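Local structure of D-galactonate dehydratase family member SEN1436 (Salmonella enterica subsp. enterica serovar Enteritidis, 3TW9) at residues P357-A362 against G407-D411; P134-L139 against H365-S369. The protein catalyses, with low activity and one magnesium ion per subunit, the dehydration of D-gluconate to 2-dehydro-3-deoxy-D-gluconate. All blocks are in the same frame, centred on the assembly; numbering follows the deposited sequence.

Contact 1: residues P357-A362 against G407-D411; sequences PVGVCA and GLGID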
ATOM      1  N   PRO C 357      25.299   1.043   0.965  1.00 27.67           N
ATOM      2  CA  PRO C 357      24.881   0.248  -0.189  1.00 21.21           C
ATOM      3  C   PRO C 357      23.651  -0.646   0.061  1.00 23.84           C
ATOM      4  O   PRO C 357      22.914  -0.969  -0.887  1.00 21.43           O
ATOM      5  CB  PRO C 357      26.138  -0.578  -0.497  1.00 19.11           C
ATOM      6  CG  PRO C 357      27.256   0.417  -0.146  1.00 21.32           C
ATOM      7  CD  PRO C 357      26.764   0.968   1.184  1.00 22.20           C
ATOM      8  N   VAL C 358      23.419  -1.026   1.321  1.00 22.43           N
ATOM      9  CA  VAL C 358      22.221  -1.777   1.682  1.00 18.65           C
ATOM     10  C   VAL C 358      20.968  -0.893   1.446  1.00 20.05           C
ATOM     11  O   VAL C 358      20.016  -1.329   0.830  1.00 18.84           O
ATOM     12  CB  VAL C 358      22.258  -2.248   3.159  1.00 19.09           C
ATOM     13  CG1 VAL C 358      20.976  -3.011   3.540  1.00 18.96           C
ATOM     14  CG2 VAL C 358      23.502  -3.140   3.432  1.00 24.65           C
ATOM     15  N   GLY C 359      20.994   0.340   1.941  1.00 19.66           N
ATOM     16  CA  GLY C 359      19.928   1.327   1.621  1.00 21.62           C
ATOM     17  C   GLY C 359      19.795   1.599   0.119  1.00 23.59           C
ATOM     18  O   GLY C 359      18.692   1.797  -0.389  1.00 20.44           O
ATOM     19  N   VAL C 360      20.924   1.638  -0.590  1.00 22.66           N
ATOM     20  CA  VAL C 360      20.898   1.824  -2.069  1.00 20.90           C
ATOM     21  C   VAL C 360      20.082   0.699  -2.716  1.00 17.03           C
ATOM     22  O   VAL C 360      19.183   0.942  -3.530  1.00 19.45           O
ATOM     23  CB  VAL C 360      22.340   1.947  -2.649  1.00 17.32           C
ATOM     24  CG1 VAL C 360      22.332   1.885  -4.194  1.00 17.47           C
ATOM     25  CG2 VAL C 360      22.948   3.264  -2.193  1.00 19.61           C
ATOM     26  N   CYS C 361      20.364  -0.533  -2.310  1.00 21.34           N
ATOM     27  CA  CYS C 361      19.615  -1.695  -2.800  1.00 26.91           C
ATOM     28  C   CYS C 361      18.150  -1.666  -2.362  1.00 30.30           C
ATOM     29  O   CYS C 361      17.289  -1.973  -3.156  1.00 19.75           O
ATOM     30  CB  CYS C 361      20.271  -3.006  -2.384  1.00 27.22           C
ATOM     31  SG  CYS C 361      21.889  -3.282  -3.181  1.00 26.02           S
ATOM     32  N   ALA C 362      17.871  -1.271  -1.121  1.00 20.33           N
ATOM     33  CA  ALA C 362      16.483  -1.166  -0.658  1.00 21.86           C
ATOM     34  C   ALA C 362      15.664  -0.216  -1.541  1.00 19.16           C
ATOM     35  O   ALA C 362      14.577  -0.616  -1.977  1.00 22.23           O
ATOM     36  CB  ALA C 362      16.427  -0.696   0.780  1.00 23.87           C
ATOM     37  N   GLY C 407      16.766 -11.975  -1.256  1.00 25.42           N
ATOM     38  CA  GLY C 407      16.841 -10.869  -0.313  1.00 23.03           C
ATOM     39  C   GLY C 407      17.126  -9.544  -1.005  1.00 20.65           C
ATOM     40  O   GLY C 407      16.637  -9.284  -2.103  1.00 23.48           O
ATOM     41  N   LEU C 408      17.936  -8.713  -0.367  1.00 23.69           N
ATOM     42  CA  LEU C 408      18.387  -7.465  -0.984  1.00 23.73           C
ATOM     43  C   LEU C 408      19.564  -7.633  -1.953  1.00 19.57           C
ATOM     44  O   LEU C 408      19.958  -6.667  -2.622  1.00 25.57           O
ATOM     45  CB  LEU C 408      18.708  -6.400   0.086  1.00 23.49           C
ATOM     46  CG  LEU C 408      17.499  -5.943   0.939  1.00 27.99           C
ATOM     47  CD1 LEU C 408      17.933  -5.124   2.169  1.00 24.31           C
ATOM     48  CD2 LEU C 408      16.474  -5.170   0.094  1.00 28.94           C
ATOM     49  N   GLY C 409      20.116  -8.853  -2.024  1.00 24.23           N
ATOM     50  CA  GLY C 409      21.269  -9.160  -2.912  1.00 24.35           C
ATOM     51  C   GLY C 409      22.574  -8.460  -2.547  1.00 26.77           C
ATOM     52  O   GLY C 409      23.436  -8.195  -3.397  1.00 27.13           O
ATOM     53  N   ILE C 410      22.724  -8.146  -1.269  1.00 24.16           N
ATOM     54  CA  ILE C 410      23.857  -7.361  -0.806  1.00 22.43           C
ATOM     55  C   ILE C 410      24.424  -8.068   0.406  1.00 26.57           C
ATOM     56  O   ILE C 410      23.693  -8.746   1.128  1.00 26.74           O
ATOM     57  CB  ILE C 410      23.403  -5.891  -0.435  1.00 24.06           C
ATOM     58  CG1 ILE C 410      24.589  -4.934  -0.247  1.00 30.98           C
ATOM     59  CG2 ILE C 410      22.456  -5.884   0.790  1.00 18.59           C
ATOM     60  CD1 ILE C 410      25.289  -4.621  -1.495  1.00 22.53           C
ATOM     61  N   ASP C 411      25.727  -7.938   0.619  1.00 25.10           N
ATOM     62  CA  ASP C 411      26.301  -8.444   1.846  1.00 28.10           C
ATOM     63  C   ASP C 411      27.237  -7.398   2.423  1.00 28.57           C
ATOM     64  O   ASP C 411      27.430  -6.344   1.827  1.00 30.13           O
ATOM     65  CB  ASP C 411      26.991  -9.800   1.627  1.00 29.30           C
ATOM     66  CG  ASP C 411      26.839 -10.737   2.837  1.00 30.49           C
ATOM     67  OD1 ASP C 411      26.752 -10.253   3.987  1.00 30.06           O
ATOM     68  OD2 ASP C 411      26.818 -11.967   2.640  1.00 46.93           O
TER

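Contact 2: residues P134-L139 against H365-S369; sequences PVYDLL and HLDLS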
ATOM      1  N   PRO C 134      14.423 -12.264  -4.746  1.00 22.17           N
ATOM      2  CA  PRO C 134      14.764 -10.904  -4.428  1.00 19.81           C
ATOM      3  C   PRO C 134      13.579 -10.246  -3.730  1.00 23.65           C
ATOM      4  O   PRO C 134      12.442 -10.682  -3.926  1.00 22.73           O
ATOM      5  CB  PRO C 134      14.985 -10.273  -5.795  1.00 27.83           C
ATOM      6  CG  PRO C 134      15.372 -11.407  -6.693  1.00 28.78           C
ATOM      7  CD  PRO C 134      14.530 -12.529  -6.200  1.00 32.71           C
ATOM      8  N   VAL C 135      13.849  -9.212  -2.926  1.00 25.57           N
ATOM      9  CA  VAL C 135      12.776  -8.462  -2.275  1.00 20.08           C
ATOM     10  C   VAL C 135      11.780  -7.890  -3.312  1.00 22.50           C
ATOM     11  O   VAL C 135      10.568  -7.947  -3.078  1.00 24.51           O
ATOM     12  CB  VAL C 135      13.329  -7.367  -1.304  1.00 20.62           C
ATOM     13  CG1 VAL C 135      12.225  -6.418  -0.841  1.00 22.63           C
ATOM     14  CG2 VAL C 135      13.952  -8.025  -0.071  1.00 25.85           C
ATOM     15  N   TYR C 136      12.267  -7.390  -4.460  1.00 25.76           N
ATOM     16  CA  TYR C 136      11.355  -6.889  -5.517  1.00 18.69           C
ATOM     17  C   TYR C 136      10.356  -7.955  -5.958  1.00 20.22           C
ATOM     18  O   TYR C 136       9.232  -7.643  -6.308  1.00 23.18           O
ATOM     19  CB  TYR C 136      12.090  -6.251  -6.724  1.00 21.56           C
ATOM     20  CG  TYR C 136      12.989  -7.191  -7.546  1.00 22.10           C
ATOM     21  CD1 TYR C 136      12.452  -8.121  -8.446  1.00 29.96           C
ATOM     22  CD2 TYR C 136      14.379  -7.079  -7.468  1.00 25.52           C
ATOM     23  CE1 TYR C 136      13.286  -8.947  -9.208  1.00 29.95           C
ATOM     24  CE2 TYR C 136      15.222  -7.893  -8.234  1.00 31.53           C
ATOM     25  CZ  TYR C 136      14.668  -8.819  -9.098  1.00 29.06           C
ATOM     26  OH  TYR C 136      15.508  -9.618  -9.837  1.00 31.68           O
ATOM     27  N   ASP C 137      10.753  -9.229  -5.906  1.00 22.70           N
ATOM     28  CA  ASP C 137       9.842 -10.301  -6.288  1.00 17.42           C
ATOM     29  C   ASP C 137       8.811 -10.593  -5.206  1.00 24.63           C
ATOM     30  O   ASP C 137       7.661 -10.895  -5.529  1.00 22.89           O
ATOM     31  CB  ASP C 137      10.620 -11.587  -6.662  1.00 25.32           C
ATOM     32  CG  ASP C 137      11.003 -11.639  -8.131  1.00 33.32           C
ATOM     33  OD1 ASP C 137      10.433 -10.887  -8.960  1.00 29.65           O
ATOM     34  OD2 ASP C 137      11.886 -12.445  -8.462  1.00 28.45           O
ATOM     35  N   LEU C 138       9.197 -10.466  -3.930  1.00 24.64           N
ATOM     36  CA  LEU C 138       8.208 -10.556  -2.826  1.00 23.08           C
ATOM     37  C   LEU C 138       7.117  -9.477  -2.937  1.00 25.38           C
ATOM     38  O   LEU C 138       5.942  -9.713  -2.600  1.00 26.16           O
ATOM     39  CB  LEU C 138       8.875 -10.383  -1.461  1.00 24.36           C
ATOM     40  CG  LEU C 138       9.913 -11.420  -1.037  1.00 27.11           C
ATOM     41  CD1 LEU C 138      10.491 -11.018   0.300  1.00 23.26           C
ATOM     42  CD2 LEU C 138       9.224 -12.752  -0.941  1.00 23.82           C
ATOM     43  N   LEU C 139       7.529  -8.310  -3.419  1.00 27.37           N
ATOM     44  CA  LEU C 139       6.679  -7.118  -3.462  1.00 21.16           C
ATOM     45  C   LEU C 139       5.807  -7.002  -4.720  1.00 29.18           C
ATOM     46  O   LEU C 139       5.036  -6.042  -4.845  1.00 30.60           O
ATOM     47  CB  LEU C 139       7.552  -5.876  -3.282  1.00 20.68           C
ATOM     48  CG  LEU C 139       8.268  -5.715  -1.931  1.00 22.36           C
ATOM     49  CD1 LEU C 139       9.139  -4.483  -1.938  1.00 27.15           C
ATOM     50  CD2 LEU C 139       7.277  -5.663  -0.751  1.00 25.75           C
ATOM     51  N   HIS C 365      14.992  -2.053  -4.943  1.00 18.02           N
ATOM     52  CA  HIS C 365      13.946  -3.088  -4.838  1.00 19.25           C
ATOM     53  C   HIS C 365      12.537  -2.504  -4.767  1.00 22.79           C
ATOM     54  O   HIS C 365      11.603  -3.034  -5.370  1.00 22.27           O
ATOM     55  CB  HIS C 365      14.180  -4.023  -3.647  1.00 23.05           C
ATOM     56  CG  HIS C 365      15.276  -5.015  -3.882  1.00 23.73           C
ATOM     57  ND1 HIS C 365      15.038  -6.295  -4.320  1.00 18.75           N
ATOM     58  CD2 HIS C 365      16.623  -4.902  -3.779  1.00 31.43           C
ATOM     59  CE1 HIS C 365      16.184  -6.935  -4.466  1.00 22.89           C
ATOM     60  NE2 HIS C 365      17.162  -6.109  -4.152  1.00 27.79           N
ATOM     61  N   LEU C 366      12.394  -1.415  -4.019  1.00 17.53           N
ATOM     62  CA  LEU C 366      11.150  -0.641  -4.085  1.00 20.93           C
ATOM     63  C   LEU C 366      10.920  -0.132  -5.514  1.00 18.92           C
ATOM     64  O   LEU C 366       9.833  -0.318  -6.066  1.00 20.96           O
ATOM     65  CB  LEU C 366      11.212   0.512  -3.090  1.00 17.61           C
ATOM     66  CG  LEU C 366      11.154   0.097  -1.610  1.00 18.83           C
ATOM     67  CD1 LEU C 366      11.631   1.236  -0.764  1.00 17.35           C
ATOM     68  CD2 LEU C 366       9.750  -0.330  -1.169  1.00 21.45           C
ATOM     69  N   ASP C 367      11.940   0.480  -6.113  1.00 20.86           N
ATOM     70  CA  ASP C 367      11.836   1.089  -7.442  1.00 13.93           C
ATOM     71  C   ASP C 367      11.345   0.062  -8.476  1.00 20.65           C
ATOM     72  O   ASP C 367      10.488   0.364  -9.291  1.00 21.84           O
ATOM     73  CB  ASP C 367      13.216   1.550  -7.913  1.00 23.11           C
ATOM     74  CG  ASP C 367      13.698   2.778  -7.213  1.00 17.88           C
ATOM     75  OD1 ASP C 367      12.866   3.576  -6.683  1.00 21.41           O
ATOM     76  OD2 ASP C 367      14.927   2.977  -7.212  1.00 20.94           O
ATOM     77  N   LEU C 368      11.922  -1.141  -8.452  1.00 20.57           N
ATOM     78  CA  LEU C 368      11.599  -2.169  -9.454  1.00 20.49           C
ATOM     79  C   LEU C 368      10.180  -2.701  -9.308  1.00 25.10           C
ATOM     80  O   LEU C 368       9.566  -3.138 -10.297  1.00 22.41           O
ATOM     81  CB  LEU C 368      12.630  -3.319  -9.395  1.00 20.57           C
ATOM     82  CG  LEU C 368      13.150  -4.015 -10.649  1.00 40.38           C
ATOM     83  CD1 LEU C 368      13.587  -3.058 -11.774  1.00 34.91           C
ATOM     84  CD2 LEU C 368      14.296  -4.945 -10.263  1.00 37.17           C
ATOM     85  N   SER C 369       9.629  -2.630  -8.091  1.00 23.01           N
ATOM     86  CA  SER C 369       8.311  -3.182  -7.824  1.00 24.04           C
ATOM     87  C   SER C 369       7.164  -2.156  -7.752  1.00 22.38           C
ATOM     88  O   SER C 369       6.041  -2.541  -7.461  1.00 24.89           O
ATOM     89  CB  SER C 369       8.324  -4.023  -6.538  1.00 21.46           C
ATOM     90  OG  SER C 369       8.789  -3.240  -5.459  1.00 22.19           O
TER

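Contact 1: residues P357-A362 against G407-D411
L408 meets the first turns of helix 357-369 at three places, and through it the contact illustrates how an irregular loop can cover a helix without a single hydrogen bond between the two segments. Its CD1 reaches CG1 of V358 at 4.0 Å, the two side chains crossing at about a right angle, while CD2 turns to the backbone of A362 and lies 4.1 Å from its CA. The branches therefore straddle one turn of the helix, from V358 to A362. The carbonyl of L408 faces the same helix: its O lies 3.7 Å from CB of C361, and the CA atoms of L408 and C361 are 6.2 Å apart. That oxygen is hydrogen-bonded outside the two segments, and the N-H of L408 is hydrogen-bonded to the carboxylate of D125. G409, with positive phi, carries the chain round from L408 to the next residue that packs on the helix.

I410 then sends its two branches to different helix residues. CG2 touches CG2 of V358 at 4.0 Å; CG1, extended away from the backbone N (chi1 -167°), carries CD1 to the other side, where it sits 4.0 Å from SG of C361 and 4.3 Å from CB of P357. V358 is thus shared, one methyl for each large loop side chain. D411 turns its side chain away from the helix and is hydrogen-bonded to Y59.

The chemistry is that of a buried, mainly apolar seam between helix 357-369 of the enolase-superfamily barrel and a loop late in the chain that is also hydrogen-bonded to the N-terminal part. Aliphatic carbons and one sulfur make most of the contact, while polar backbone atoms of the loop find hydrogen bonds with residues outside the two segments.

Contact 2: residues P134-L139 against H365-S369
Y136 and H365 mark the closest backbone approach, their CA atoms 4.6 Å apart, where the single turn of helix 135-138 lies against the later part of helix 357-369. P134 is the N-cap residue, and its carbonyl O accepts from the N-H groups of both D137 and L138.

At the start of this turn the N-H of Y136 is given to ND1 of H365 at 3.0 Å, with an N-H...N angle of 147° and the donor practically in the imidazole plane. Along the same edge lies CB of P134, 3.8 Å from CE1 of H365. The phenol ring of Y136 runs nearly parallel to the imidazole but slid well aside, with centroids 5.2 Å apart. One face of the phenol takes CD2 of L368 in a CH-pi contact, 3.6 Å from the centroid; the other has CB of P134 toward its rim. With chi1 at 64°, CG of Y136 stands between its own backbone N and carbonyl carbon, which keeps the ring close to the N-H that holds the histidine. Beyond, CB of L139 rests 3.6 Å from OG of S369, and CD1 of L139 meets CD2 of L366.

ND1 acts here as acceptor while NE2 donates to the carbonyl of L408, consistent with a neutral imidazole protonated on NE2, its orientation fixed from both nitrogens in a buried setting.

How the contacts relate
Both contacts are buried and share helix 357-369: contact 1 uses its beginning, contact 2 its later turns, their centres about 11 Å apart. Contact 1 sets a late loop on that helix, whereas contact 2 brings a segment from the N-terminal part of the chain against it. The chemistry differs accordingly, aliphatic and sulfur packing in the first, a directed imidazole bond with aromatic contacts in the second. They also meet directly, since the loop 407-411 probably hydrogen-bonds through G407 O to V135 N. The short helix of contact 2 also reaches the second subunit, on a residue that takes no part in the contact: L138 packs on L138 of that chain. That subunit does not touch contact 1.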